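Local coordinates for uncharacterized protein (Bacteroides ovatus, PDB 4IRT) that is of unknown function but, as a BNR repeat-like protein with a probable beta-propeller fold, may act as a neuraminidase, at residues A[127-130]-A[136-139]; A[151-156]-A[181-186]; A[168-173]-A[191-196]; A[219-224]-A[229-234]. One frame throughout, in Å; residues are numbered along the deposited sequence. Where two conformers were deposited one is given.

Contact 1: residues A[127-130]-A[136-139]; sequences PEFY and DLLF
The beta hairpin of strands 124-131 and 137-143 is closed here by Tyr130 and Leu138, an antiparallel hydrogen-bonded pair. Two backbone bonds define it: Tyr130 N to Leu138 O at 3.0 Å, and the straighter Leu138 N to Tyr130 O at 2.7 Å (N-H...O 171°). One step further from the turn, Phe129 and Phe139 form a non-hydrogen-bonded pair, and Phe129 CA approaches Leu138 O at 3.3 Å in a CA-H...O contact. These strands are the first two of a four-stranded antiparallel sheet, consistent with one blade of a beta-propeller, and the two phenylalanines share one of its faces. Phe139 has CG anti to its backbone N (chi1 -175°), which carries the ring across to the partner strand. Phe139 CD1 lies over one face of the Phe129 ring, displaced toward the rim, 3.4 Å from Phe129 CE1. The ring planes meet at 48°, neither parallel nor perpendicular. Further round the Phe139 ring, CZ touches Pro127 CB at 3.6 Å, while CD1 also sits 3.3 Å from Glu128 O. On the other face of the sheet Tyr130 CB and Leu138 CB pack at 4.2 Å. Trp163 of strand 162-167 touches Phe129, Leu137 and Phe139.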
loop_
_atom_site.group_PDB
_atom_site.type_symbol
_atom_site.label_atom_id
_atom_site.label_comp_id
_atom_site.label_asym_id
_atom_site.label_seq_id
_atom_site.Cartn_x
_atom_site.Cartn_y
_atom_site.Cartn_z
ATOM N N PRO A 127 4.124 -6.906 -5.793
ATOM C CA PRO A 127 4.766 -5.811 -6.509
ATOM C C PRO A 127 4.293 -4.437 -6.010
ATOM O O PRO A 127 3.087 -4.244 -5.822
ATOM C CB PRO A 127 4.313 -6.031 -7.961
ATOM C CG PRO A 127 2.939 -6.695 -7.807
ATOM C CD PRO A 127 3.107 -7.605 -6.619
ATOM N N GLU A 128 5.240 -3.527 -5.779
ATOM C CA GLU A 128 4.955 -2.154 -5.349
ATOM C C GLU A 128 5.874 -1.179 -6.062
ATOM O O GLU A 128 7.078 -1.421 -6.119
ATOM C CB GLU A 128 5.208 -1.957 -3.846
ATOM C CG GLU A 128 4.569 -2.931 -2.878
ATOM C CD GLU A 128 5.250 -2.905 -1.490
ATOM O OE1 GLU A 128 5.784 -1.869 -1.066
ATOM O OE2 GLU A 128 5.309 -3.949 -0.819
ATOM N N PHE A 129 5.304 -0.064 -6.549
ATOM C CA PHE A 129 6.039 1.017 -7.174
ATOM C C PHE A 129 5.977 2.273 -6.290
ATOM O O PHE A 129 4.960 2.534 -5.652
ATOM C CB PHE A 129 5.439 1.391 -8.523
ATOM C CG PHE A 129 5.655 0.371 -9.613
ATOM C CD1 PHE A 129 6.853 0.311 -10.306
ATOM C CD2 PHE A 129 4.627 -0.483 -9.991
ATOM C CE1 PHE A 129 7.042 -0.626 -11.304
ATOM C CE2 PHE A 129 4.808 -1.399 -10.995
ATOM C CZ PHE A 129 6.017 -1.456 -11.669
ATOM N N TYR A 130 7.042 3.078 -6.332
ATOM C CA TYR A 130 7.101 4.388 -5.686
ATOM C C TYR A 130 7.878 5.314 -6.588
ATOM O O TYR A 130 8.908 4.922 -7.169
ATOM C CB TYR A 130 7.777 4.306 -4.306
ATOM C CG TYR A 130 7.168 3.251 -3.419
ATOM C CD1 TYR A 130 6.066 3.537 -2.625
ATOM C CD2 TYR A 130 7.657 1.932 -3.424
ATOM C CE1 TYR A 130 5.477 2.570 -1.838
ATOM C CE2 TYR A 130 7.060 0.954 -2.657
ATOM C CZ TYR A 130 5.972 1.272 -1.869
ATOM O OH TYR A 130 5.373 0.318 -1.108
ATOM N N ASP A 136 12.587 9.144 -11.850
ATOM C CA ASP A 136 12.966 7.736 -11.697
ATOM C C ASP A 136 11.879 6.998 -10.883
ATOM O O ASP A 136 11.049 7.635 -10.229
ATOM C CB ASP A 136 14.314 7.606 -10.984
ATOM C CG ASP A 136 15.504 7.896 -11.897
ATOM O OD1 ASP A 136 15.308 8.341 -13.046
ATOM O OD2 ASP A 136 16.645 7.683 -11.435
ATOM N N LEU A 137 11.891 5.669 -10.925
ATOM C CA LEU A 137 10.974 4.879 -10.116
ATOM C C LEU A 137 11.708 3.905 -9.214
ATOM O O LEU A 137 12.826 3.481 -9.520
ATOM C CB LEU A 137 9.983 4.081 -10.968
ATOM C CG LEU A 137 9.027 4.861 -11.855
ATOM C CD1 LEU A 137 8.060 3.912 -12.547
ATOM C CD2 LEU A 137 8.321 5.934 -11.045
ATOM N N LEU A 138 11.056 3.559 -8.103
ATOM C CA LEU A 138 11.465 2.454 -7.240
ATOM C C LEU A 138 10.481 1.311 -7.401
ATOM O O LEU A 138 9.283 1.546 -7.536
ATOM C CB LEU A 138 11.443 2.905 -5.787
ATOM C CG LEU A 138 12.352 2.141 -4.846
ATOM C CD1 LEU A 138 13.813 2.518 -5.059
ATOM C CD2 LEU A 138 11.936 2.403 -3.404
ATOM N N PHE A 139 10.988 0.081 -7.378
ATOM C CA PHE A 139 10.143 -1.099 -7.363
ATOM C C PHE A 139 10.600 -1.974 -6.225
ATOM O O PHE A 139 11.780 -2.208 -6.047
ATOM C CB PHE A 139 10.240 -1.871 -8.652
ATOM C CG PHE A 139 9.287 -3.059 -8.761
ATOM C CD1 PHE A 139 7.917 -2.872 -8.909
ATOM C CD2 PHE A 139 9.786 -4.345 -8.808
ATOM C CE1 PHE A 139 7.061 -3.957 -9.094
ATOM C CE2 PHE A 139 8.950 -5.430 -8.985
ATOM C CZ PHE A 139 7.594 -5.243 -9.133
#

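Contact 2: residues A[151-156]-A[181-186]; sequences LVMNRY and WQLYVD. With EDO (1,2-ethanediol), chain K.
Leu151 places CG on the far side from its amide nitrogen (chi1 -173°), and Trp181 sets its own CG between backbone N and carbonyl carbon (chi1 55°); together these torsions bring a methyl group onto an indole. Leu151 CD1 stands over the face of the five-membered ring, 3.6 Å from the Trp181 ring centroid and 12° off the normal, a CH-pi contact. The ring atom nearest Leu151 CD1 is Trp181 CD2, at 3.5 Å. The leucine continues along the indole toward the benzo part, with Leu151 CB 3.7 Å from Trp181 CH2. A second touch joins selenomethionine Met153 to Leu183: the chain bends at its last torsion, and CE meets Leu183 CD2 at 3.8 Å. No hydrogen bond links the two segments; the contact is apolar packing, in which Leu151 CA also lies against the indole. A 1,2-ethanediol, probably from the crystallisation liquor, accepts a bond from Leu151 N through O2 (2.9 Å), and its C2 lies 3.6 Å from Trp181 CZ3. Strand 151-157 is third in one four-stranded sheet and strand 178-185 is outermost in the next, as in successive propeller blades; Val140 and Glu128 of the first sheet touch Trp181, and Trp221 from a later loop touches Met153.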
loop_
_atom_site.group_PDB
_atom_site.type_symbol
_atom_site.label_atom_id
_atom_site.label_comp_id
_atom_site.label_asym_id
_atom_site.label_seq_id
_atom_site.Cartn_x
_atom_site.Cartn_y
_atom_site.Cartn_z
ATOM N N LEU A 151 13.032 -8.968 0.866
ATOM C CA LEU A 151 12.719 -7.699 0.210
ATOM C C LEU A 151 13.748 -7.383 -0.868
ATOM O O LEU A 151 14.941 -7.264 -0.581
ATOM C CB LEU A 151 12.707 -6.559 1.240
ATOM C CG LEU A 151 12.232 -5.179 0.765
ATOM C CD1 LEU A 151 11.822 -4.348 1.982
ATOM C CD2 LEU A 151 13.302 -4.447 -0.048
ATOM N N VAL A 152 13.286 -7.225 -2.115
ATOM C CA VAL A 152 14.162 -6.836 -3.206
ATOM C C VAL A 152 13.716 -5.476 -3.735
ATOM O O VAL A 152 12.526 -5.239 -3.915
ATOM C CB VAL A 152 14.119 -7.873 -4.334
ATOM C CG1 VAL A 152 14.972 -7.465 -5.515
ATOM C CG2 VAL A 152 14.545 -9.232 -3.789
HETATM N N MSE A 153 14.699 -4.619 -3.987
HETATM C CA MSE A 153 14.483 -3.234 -4.346
HETATM C C MSE A 153 15.315 -2.864 -5.547
HETATM O O MSE A 153 16.551 -3.034 -5.585
HETATM C CB MSE A 153 14.785 -2.361 -3.123
HETATM C CG MSE A 153 14.770 -0.867 -3.415
HETATM SE SE MSE A 153 15.224 0.211 -1.834
HETATM C CE MSE A 153 13.711 -0.211 -0.672
ATOM N N ASN A 154 14.618 -2.358 -6.551
ATOM C CA ASN A 154 15.209 -1.913 -7.794
ATOM C C ASN A 154 14.892 -0.455 -8.061
ATOM O O ASN A 154 13.944 0.096 -7.507
ATOM C CB ASN A 154 14.612 -2.694 -8.956
ATOM C CG ASN A 154 14.908 -4.175 -8.905
ATOM O OD1 ASN A 154 15.908 -4.621 -8.351
ATOM N ND2 ASN A 154 14.019 -4.959 -9.523
ATOM N N ARG A 155 15.665 0.141 -8.965
ATOM C CA ARG A 155 15.458 1.505 -9.407
ATOM C C ARG A 155 15.413 1.584 -10.922
ATOM O O ARG A 155 16.217 0.950 -11.609
ATOM C CB ARG A 155 16.555 2.442 -8.890
ATOM C CG ARG A 155 16.401 3.899 -9.348
ATOM C CD ARG A 155 17.415 4.778 -8.636
ATOM N NE ARG A 155 17.507 6.151 -9.152
ATOM C CZ ARG A 155 18.400 7.044 -8.714
ATOM N NH1 ARG A 155 19.282 6.725 -7.758
ATOM N NH2 ARG A 155 18.449 8.252 -9.247
ATOM N N TYR A 156 14.486 2.385 -11.434
ATOM C CA TYR A 156 14.355 2.628 -12.871
ATOM C C TYR A 156 14.934 3.981 -13.201
ATOM O O TYR A 156 14.441 5.003 -12.728
ATOM C CB TYR A 156 12.897 2.613 -13.295
ATOM C CG TYR A 156 12.690 2.810 -14.782
ATOM C CD1 TYR A 156 13.003 1.795 -15.684
ATOM C CD2 TYR A 156 12.172 3.995 -15.284
ATOM C CE1 TYR A 156 12.801 1.949 -17.052
ATOM C CE2 TYR A 156 11.959 4.162 -16.660
ATOM C CZ TYR A 156 12.278 3.136 -17.524
ATOM O OH TYR A 156 12.082 3.278 -18.869
ATOM N N TRP A 181 6.401 -5.476 5.148
ATOM C CA TRP A 181 6.797 -4.079 5.100
ATOM C C TRP A 181 5.812 -3.200 4.355
ATOM O O TRP A 181 4.947 -3.682 3.658
ATOM C CB TRP A 181 8.186 -3.951 4.445
ATOM C CG TRP A 181 8.262 -4.593 3.070
ATOM C CD1 TRP A 181 7.878 -4.072 1.893
ATOM C CD2 TRP A 181 8.760 -5.920 2.791
ATOM N NE1 TRP A 181 8.082 -5.000 0.863
ATOM C CE2 TRP A 181 8.642 -6.134 1.407
ATOM C CE3 TRP A 181 9.275 -6.938 3.594
ATOM C CZ2 TRP A 181 9.004 -7.334 0.810
ATOM C CZ3 TRP A 181 9.654 -8.108 3.012
ATOM C CH2 TRP A 181 9.506 -8.313 1.623
ATOM N N GLN A 182 5.995 -1.897 4.515
ATOM C CA GLN A 182 5.357 -0.841 3.720
ATOM C C GLN A 182 6.295 0.353 3.621
ATOM O O GLN A 182 7.181 0.535 4.474
ATOM C CB GLN A 182 3.987 -0.415 4.322
ATOM C CG GLN A 182 4.020 -0.045 5.817
ATOM C CD GLN A 182 3.849 -1.219 6.755
ATOM O OE1 GLN A 182 3.228 -2.237 6.415
ATOM N NE2 GLN A 182 4.421 -1.095 7.964
ATOM N N LEU A 183 6.158 1.115 2.545
ATOM C CA LEU A 183 7.046 2.226 2.246
ATOM C C LEU A 183 6.256 3.423 1.799
ATOM O O LEU A 183 5.068 3.317 1.488
ATOM C CB LEU A 183 8.055 1.885 1.137
ATOM C CG LEU A 183 8.948 0.688 1.400
ATOM C CD1 LEU A 183 8.324 -0.588 0.881
ATOM C CD2 LEU A 183 10.312 0.799 0.777
ATOM N N TYR A 184 6.952 4.540 1.747
ATOM C CA TYR A 184 6.416 5.784 1.233
ATOM C C TYR A 184 7.575 6.685 0.851
ATOM O O TYR A 184 8.578 6.745 1.571
ATOM C CB TYR A 184 5.574 6.464 2.292
ATOM C CG TYR A 184 4.793 7.675 1.841
ATOM C CD1 TYR A 184 3.573 7.514 1.190
ATOM C CD2 TYR A 184 5.222 8.979 2.133
ATOM C CE1 TYR A 184 2.815 8.610 0.786
ATOM C CE2 TYR A 184 4.466 10.087 1.738
ATOM C CZ TYR A 184 3.236 9.880 1.073
ATOM O OH TYR A 184 2.449 10.935 0.672
ATOM N N VAL A 185 7.454 7.387 -0.275
ATOM C CA VAL A 185 8.490 8.347 -0.650
ATOM C C VAL A 185 7.908 9.718 -0.404
ATOM O O VAL A 185 6.865 10.067 -0.984
ATOM C CB VAL A 185 8.914 8.177 -2.114
ATOM C CG1 VAL A 185 9.943 9.236 -2.494
ATOM C CG2 VAL A 185 9.467 6.772 -2.318
ATOM N N ASP A 186 8.538 10.476 0.488
ATOM C CA ASP A 186 7.944 11.732 0.924
ATOM C C ASP A 186 8.158 12.846 -0.092
ATOM O O ASP A 186 8.731 12.641 -1.164
ATOM C CB ASP A 186 8.362 12.119 2.353
ATOM C CG ASP A 186 9.825 12.512 2.483
ATOM O OD1 ASP A 186 10.471 12.877 1.474
ATOM O OD2 ASP A 186 10.335 12.493 3.629
HETATM C C1 EDO K . 12.963 -10.486 5.701
HETATM O O1 EDO K . 13.106 -11.823 5.228
HETATM C C2 EDO K . 12.631 -9.544 4.532
HETATM O O2 EDO K . 13.727 -9.411 3.619
#

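Contact 3: residues A[168-173]-A[191-196]; sequences DILIDG and IHLSWV. With EDO (1,2-ethanediol), chain K.
Leu193 and Trp195 lie on the same face of strand 191-198, the second strand of a four-stranded antiparallel sheet consistent with a propeller blade, and both meet the loop that leads from strand 162-167 to strand 178-185. At Leu193, a chi1 of 168° swings CG opposite the amide nitrogen and extends the chain toward Leu170; the two leucines meet tip to tip, Leu170 CD2 to Leu193 CD2 at 3.8 Å. The same Leu193 methyl is a looser neighbour of Ile171 CD1, at 4.2 Å. Ser194, next in line, turns its side chain to the other face, where OG bonds Gln182 NE2. Trp195 then returns to the loop side and offers a ring face to Ile171. The isoleucine and the indole point in opposing senses, leaving Ile171 CD1 over the indole, off-centre, 3.7 Å from Trp195 CD2. A distance of 4.0 Å from Ile171 CD1 to the centroid of the Trp195 five-membered ring, 22° off the normal, identifies a CH-pi contact. The CG2 branch of Ile171 reaches the indole too, at 4.0 Å from Trp195 NE1. Leu151 packs against Leu170, Ile171 and Leu193. Ile171 O accepts a hydrogen bond from O2 of a 1,2-ethanediol at 2.7 Å.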
loop_
_atom_site.group_PDB
_atom_site.type_symbol
_atom_site.label_atom_id
_atom_site.label_comp_id
_atom_site.label_asym_id
_atom_site.label_seq_id
_atom_site.Cartn_x
_atom_site.Cartn_y
_atom_site.Cartn_z
ATOM N N ASP A 168 19.845 -6.009 -2.562
ATOM C CA ASP A 168 19.636 -7.452 -2.568
ATOM C C ASP A 168 19.224 -7.939 -1.198
ATOM O O ASP A 168 18.405 -8.841 -1.093
ATOM C CB ASP A 168 20.956 -8.159 -2.930
ATOM C CG ASP A 168 21.262 -8.079 -4.400
ATOM O OD1 ASP A 168 20.411 -8.553 -5.176
ATOM O OD2 ASP A 168 22.346 -7.557 -4.784
ATOM N N ILE A 169 19.875 -7.427 -0.157
ATOM C CA ILE A 169 19.450 -7.734 1.205
ATOM C C ILE A 169 19.417 -6.491 2.100
ATOM O O ILE A 169 20.459 -5.986 2.565
ATOM C CB ILE A 169 20.296 -8.835 1.862
ATOM C CG1 ILE A 169 20.531 -10.012 0.896
ATOM C CG2 ILE A 169 19.587 -9.324 3.117
ATOM C CD1 ILE A 169 21.205 -11.207 1.529
ATOM N N LEU A 170 18.203 -6.024 2.356
ATOM C CA LEU A 170 17.968 -4.848 3.152
ATOM C C LEU A 170 17.488 -5.228 4.544
ATOM O O LEU A 170 18.003 -4.712 5.529
ATOM C CB LEU A 170 16.930 -3.971 2.451
ATOM C CG LEU A 170 16.573 -2.655 3.117
ATOM C CD1 LEU A 170 17.815 -1.837 3.467
ATOM C CD2 LEU A 170 15.672 -1.866 2.175
ATOM N N ILE A 171 16.511 -6.147 4.608
ATOM C CA ILE A 171 15.991 -6.672 5.868
ATOM C C ILE A 171 16.347 -8.152 5.904
ATOM O O ILE A 171 16.052 -8.894 4.968
ATOM C CB ILE A 171 14.478 -6.485 5.998
ATOM C CG1 ILE A 171 14.066 -5.019 5.892
ATOM C CG2 ILE A 171 13.975 -7.007 7.326
ATOM C CD1 ILE A 171 12.560 -4.835 5.799
ATOM N N ASP A 172 17.033 -8.561 6.974
ATOM C CA ASP A 172 17.567 -9.901 7.099
ATOM C C ASP A 172 16.771 -10.660 8.151
ATOM O O ASP A 172 16.829 -10.329 9.330
ATOM C CB ASP A 172 19.054 -9.821 7.504
ATOM C CG ASP A 172 19.775 -11.154 7.427
ATOM O OD1 ASP A 172 19.165 -12.202 7.078
ATOM O OD2 ASP A 172 20.996 -11.143 7.722
ATOM N N GLY A 173 16.046 -11.673 7.695
ATOM C CA GLY A 173 15.316 -12.594 8.563
ATOM C C GLY A 173 16.182 -13.692 9.142
ATOM O O GLY A 173 15.688 -14.510 9.909
ATOM N N ILE A 191 12.954 8.026 1.091
ATOM C CA ILE A 191 12.250 6.746 1.102
ATOM C C ILE A 191 12.105 6.312 2.547
ATOM O O ILE A 191 13.119 6.122 3.244
ATOM C CB ILE A 191 13.028 5.645 0.350
ATOM C CG1 ILE A 191 13.342 6.066 -1.091
ATOM C CG2 ILE A 191 12.261 4.334 0.406
ATOM C CD1 ILE A 191 14.366 5.175 -1.764
ATOM N N HIS A 192 10.856 6.123 2.978
ATOM C CA HIS A 192 10.562 5.615 4.296
ATOM C C HIS A 192 10.210 4.148 4.214
ATOM O O HIS A 192 9.562 3.723 3.270
ATOM C CB HIS A 192 9.384 6.389 4.920
ATOM C CG HIS A 192 9.644 7.852 5.071
ATOM N ND1 HIS A 192 10.114 8.395 6.239
ATOM C CD2 HIS A 192 9.543 8.881 4.192
ATOM C CE1 HIS A 192 10.293 9.696 6.086
ATOM N NE2 HIS A 192 9.936 10.021 4.855
ATOM N N LEU A 193 10.600 3.391 5.230
ATOM C CA LEU A 193 10.332 1.952 5.299
ATOM C C LEU A 193 9.992 1.546 6.717
ATOM O O LEU A 193 10.735 1.853 7.646
ATOM C CB LEU A 193 11.602 1.202 4.864
ATOM C CG LEU A 193 11.689 -0.307 5.096
ATOM C CD1 LEU A 193 10.698 -1.065 4.254
ATOM C CD2 LEU A 193 13.101 -0.768 4.777
ATOM N N SER A 194 8.882 0.837 6.888
ATOM C CA SER A 194 8.534 0.220 8.187
ATOM C C SER A 194 8.063 -1.214 7.960
ATOM O O SER A 194 7.658 -1.599 6.831
ATOM C CB SER A 194 7.476 1.019 8.939
ATOM O OG SER A 194 6.321 1.210 8.161
ATOM N N TRP A 195 8.115 -2.012 9.029
ATOM C CA TRP A 195 7.778 -3.425 8.942
ATOM C C TRP A 195 7.483 -4.024 10.289
ATOM O O TRP A 195 7.827 -3.442 11.301
ATOM C CB TRP A 195 8.894 -4.219 8.251
ATOM C CG TRP A 195 10.177 -4.372 8.976
ATOM C CD1 TRP A 195 10.575 -5.480 9.726
ATOM C CD2 TRP A 195 11.296 -3.470 8.977
ATOM N NE1 TRP A 195 11.850 -5.290 10.195
ATOM C CE2 TRP A 195 12.321 -4.076 9.753
ATOM C CE3 TRP A 195 11.520 -2.191 8.446
ATOM C CZ2 TRP A 195 13.534 -3.438 10.021
ATOM C CZ3 TRP A 195 12.766 -1.552 8.694
ATOM C CH2 TRP A 195 13.746 -2.183 9.465
ATOM N N VAL A 196 6.852 -5.189 10.264
ATOM C CA VAL A 196 6.678 -6.039 11.440
ATOM C C VAL A 196 7.442 -7.322 11.157
ATOM O O VAL A 196 7.658 -7.706 9.986
ATOM C CB VAL A 196 5.186 -6.376 11.724
ATOM C CG1 VAL A 196 4.360 -5.077 11.791
ATOM C CG2 VAL A 196 4.628 -7.346 10.693
HETATM C C1 EDO K . 12.963 -10.486 5.701
HETATM O O1 EDO K . 13.106 -11.823 5.228
HETATM C C2 EDO K . 12.631 -9.544 4.532
HETATM O O2 EDO K . 13.727 -9.411 3.619
#

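Contact 4: residues A[219-224]-A[229-234]; sequences VTWYKT and YELPIK. With EDO (1,2-ethanediol), chain M.
Lys223 runs its chain nearly perpendicular to the Tyr229 side chain within the long loop connecting strand 206-214 to strand 239-242, the third and fourth strands of a four-stranded sheet consistent with a propeller blade. Tyr229 can be followed outward from its backbone. Tyr229 CB lies 3.5 Å from Trp221 O, the carbonyl that also accepts the hydrogen bond from Tyr229 N at 2.8 Å. CG is anti to the carbonyl carbon (chi1 -81°), and the ring runs alongside the 221-223 backbone. Tyr229 CD2 lies close to the Trp221 carbonyl, which sits at the ring edge near its plane, and is 3.9 Å from Trp221 CB. Tyr229 CE2, one atom further, approaches Tyr222 O at 3.5 Å. Along the ring's other edge, Tyr229 CE1 is 3.6 Å from Lys223 CE. CZ meets Lys223 CG, which lies over one face displaced toward the rim, 24° off the normal, in a CH-pi contact; Ile233 CD1 is centred over the opposite face. The ring is thus sandwiched between aliphatic groups. At the tip, OH bonds Tyr211 O and Glu239 N, while the extended lysine chain takes NZ to Asn237 O. Trp221 CD1 makes a looser contact with Leu231 CD2, and Trp221 NE1 bonds Gly218 O. One water joins the two segments, accepting from Trp221 N at 2.9 Å and donating to Tyr229 O at 3.0 Å.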
loop_
_atom_site.group_PDB
_atom_site.type_symbol
_atom_site.label_atom_id
_atom_site.label_comp_id
_atom_site.label_asym_id
_atom_site.label_seq_id
_atom_site.Cartn_x
_atom_site.Cartn_y
_atom_site.Cartn_z
ATOM N N VAL A 219 20.477 3.676 -1.292
ATOM C CA VAL A 219 21.843 3.155 -1.157
ATOM C C VAL A 219 22.214 2.978 0.328
ATOM O O VAL A 219 22.709 1.906 0.757
ATOM C CB VAL A 219 22.861 4.069 -1.906
ATOM C CG1 VAL A 219 24.307 3.582 -1.729
ATOM C CG2 VAL A 219 22.509 4.162 -3.401
ATOM N N THR A 220 21.977 4.010 1.123
ATOM C CA THR A 220 22.242 3.954 2.566
ATOM C C THR A 220 20.997 4.300 3.364
ATOM O O THR A 220 20.118 5.029 2.886
ATOM C CB THR A 220 23.384 4.883 2.990
ATOM O OG1 THR A 220 23.040 6.254 2.739
ATOM C CG2 THR A 220 24.674 4.536 2.246
ATOM N N TRP A 221 20.954 3.796 4.595
ATOM C CA TRP A 221 19.745 3.808 5.413
ATOM C C TRP A 221 20.057 4.307 6.819
ATOM O O TRP A 221 21.119 3.996 7.347
ATOM C CB TRP A 221 19.138 2.396 5.456
ATOM C CG TRP A 221 18.567 2.032 4.119
ATOM C CD1 TRP A 221 19.250 1.497 3.044
ATOM C CD2 TRP A 221 17.230 2.255 3.676
ATOM N NE1 TRP A 221 18.409 1.378 1.959
ATOM C CE2 TRP A 221 17.157 1.810 2.322
ATOM C CE3 TRP A 221 16.069 2.768 4.291
ATOM C CZ2 TRP A 221 15.984 1.864 1.584
ATOM C CZ3 TRP A 221 14.896 2.806 3.561
ATOM C CH2 TRP A 221 14.857 2.338 2.218
ATOM N N TYR A 222 19.130 5.091 7.386
ATOM C CA TYR A 222 19.292 5.780 8.679
ATOM C C TYR A 222 18.169 5.500 9.663
ATOM O O TYR A 222 17.053 5.187 9.274
ATOM C CB TYR A 222 19.402 7.294 8.454
ATOM C CG TYR A 222 20.766 7.675 7.886
ATOM C CD1 TYR A 222 21.041 7.536 6.529
ATOM C CD2 TYR A 222 21.790 8.134 8.719
ATOM C CE1 TYR A 222 22.289 7.855 6.014
ATOM C CE2 TYR A 222 23.036 8.482 8.209
ATOM C CZ TYR A 222 23.285 8.331 6.854
ATOM O OH TYR A 222 24.536 8.623 6.341
ATOM N N LYS A 223 18.487 5.651 10.942
ATOM C CA LYS A 223 17.489 5.699 11.990
ATOM C C LYS A 223 17.074 7.154 12.173
ATOM O O LYS A 223 17.791 8.064 11.752
ATOM C CB LYS A 223 18.072 5.159 13.294
ATOM C CG LYS A 223 18.573 3.719 13.203
ATOM C CD LYS A 223 18.870 3.154 14.589
ATOM C CE LYS A 223 19.336 1.710 14.525
ATOM N NZ LYS A 223 19.379 1.007 15.844
ATOM N N THR A 224 15.930 7.359 12.814
ATOM C CA THR A 224 15.442 8.709 13.121
ATOM C C THR A 224 16.435 9.491 13.981
ATOM O O THR A 224 16.523 10.735 13.896
ATOM C CB THR A 224 14.117 8.697 13.907
ATOM O OG1 THR A 224 14.301 7.973 15.126
ATOM C CG2 THR A 224 12.961 8.111 13.079
ATOM N N TYR A 229 22.602 2.911 9.475
ATOM C CA TYR A 229 22.583 1.451 9.625
ATOM C C TYR A 229 23.780 0.747 8.976
ATOM O O TYR A 229 24.222 1.096 7.864
ATOM C CB TYR A 229 21.337 0.873 8.949
ATOM C CG TYR A 229 20.059 0.942 9.724
ATOM C CD1 TYR A 229 19.794 0.027 10.731
ATOM C CD2 TYR A 229 19.037 1.820 9.352
ATOM C CE1 TYR A 229 18.600 0.038 11.399
ATOM C CE2 TYR A 229 17.822 1.833 10.032
ATOM C CZ TYR A 229 17.593 0.922 11.039
ATOM O OH TYR A 229 16.389 0.899 11.722
ATOM N N GLU A 230 24.297 -0.256 9.673
ATOM C CA GLU A 230 25.133 -1.252 9.027
ATOM C C GLU A 230 24.161 -2.273 8.459
ATOM O O GLU A 230 23.346 -2.837 9.204
ATOM C CB GLU A 230 26.087 -1.876 10.032
ATOM C CG GLU A 230 26.964 -0.803 10.671
ATOM C CD GLU A 230 28.262 -1.334 11.261
ATOM O OE1 GLU A 230 28.931 -2.174 10.610
ATOM O OE2 GLU A 230 28.619 -0.888 12.374
ATOM N N LEU A 231 24.204 -2.477 7.144
ATOM C CA LEU A 231 23.261 -3.378 6.487
ATOM C C LEU A 231 23.756 -4.825 6.532
ATOM O O LEU A 231 24.959 -5.081 6.566
ATOM C CB LEU A 231 23.000 -2.947 5.022
ATOM C CG LEU A 231 22.517 -1.501 4.868
ATOM C CD1 LEU A 231 22.533 -1.092 3.409
ATOM C CD2 LEU A 231 21.113 -1.330 5.467
ATOM N N PRO A 232 22.834 -5.788 6.495
ATOM C CA PRO A 232 21.398 -5.627 6.427
ATOM C C PRO A 232 20.799 -5.380 7.812
ATOM O O PRO A 232 21.491 -5.524 8.849
ATOM C CB PRO A 232 20.931 -6.976 5.870
ATOM C CG PRO A 232 21.948 -7.953 6.341
ATOM C CD PRO A 232 23.242 -7.200 6.312
ATOM N N ILE A 233 19.520 -5.024 7.837
ATOM C CA ILE A 233 18.878 -4.719 9.106
ATOM C C ILE A 233 18.255 -5.982 9.646
ATOM O O ILE A 233 17.408 -6.587 8.981
ATOM C CB ILE A 233 17.809 -3.616 8.973
ATOM C CG1 ILE A 233 18.396 -2.396 8.235
ATOM C CG2 ILE A 233 17.313 -3.221 10.361
ATOM C CD1 ILE A 233 17.370 -1.308 7.910
ATOM N N LYS A 234 18.651 -6.343 10.868
ATOM C CA LYS A 234 18.222 -7.551 11.558
ATOM C C LYS A 234 17.416 -7.202 12.813
ATOM O O LYS A 234 17.349 -6.041 13.225
ATOM C CB LYS A 234 19.446 -8.322 12.071
ATOM C CG LYS A 234 20.513 -8.685 11.061
ATOM C CD LYS A 234 21.678 -9.418 11.744
ATOM C CE LYS A 234 22.533 -8.491 12.612
ATOM N NZ LYS A 234 22.978 -9.107 13.902
HETATM C C1 EDO M . 18.498 10.801 10.238
HETATM O O1 EDO M . 17.497 9.969 9.612
HETATM C C2 EDO M . 18.267 12.295 10.019
HETATM O O2 EDO M . 16.989 12.665 10.552
HETATM O O HOH W 1 23.254 2.244 5.317
#

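Contacts 1 and 2 share a sheet: strands 137-143 and 151-157 are neighbours, joined by Leu137 O to Tyr156 N (2.8 Å) and the salt bridge Asp136 OD2 to Arg155 NE (2.9 Å). Contact 2 passes to the next sheet, where Tyr184 O and His192 N, 2.7 Å apart, link it with contact 3. Both touch the same 1,2-ethanediol. The loop of contact 3 is joined to the later loop of contact 4 by probable hydrogen bonds, Leu170 O to Ile233 N and Asp172 N to Ile233 O (2.8 Å each). Centres lie about 6 Å apart for contacts 1 and 2, about 9 Å for 2 and 3 and for 3 and 4, and about 19 Å for 1 and 4.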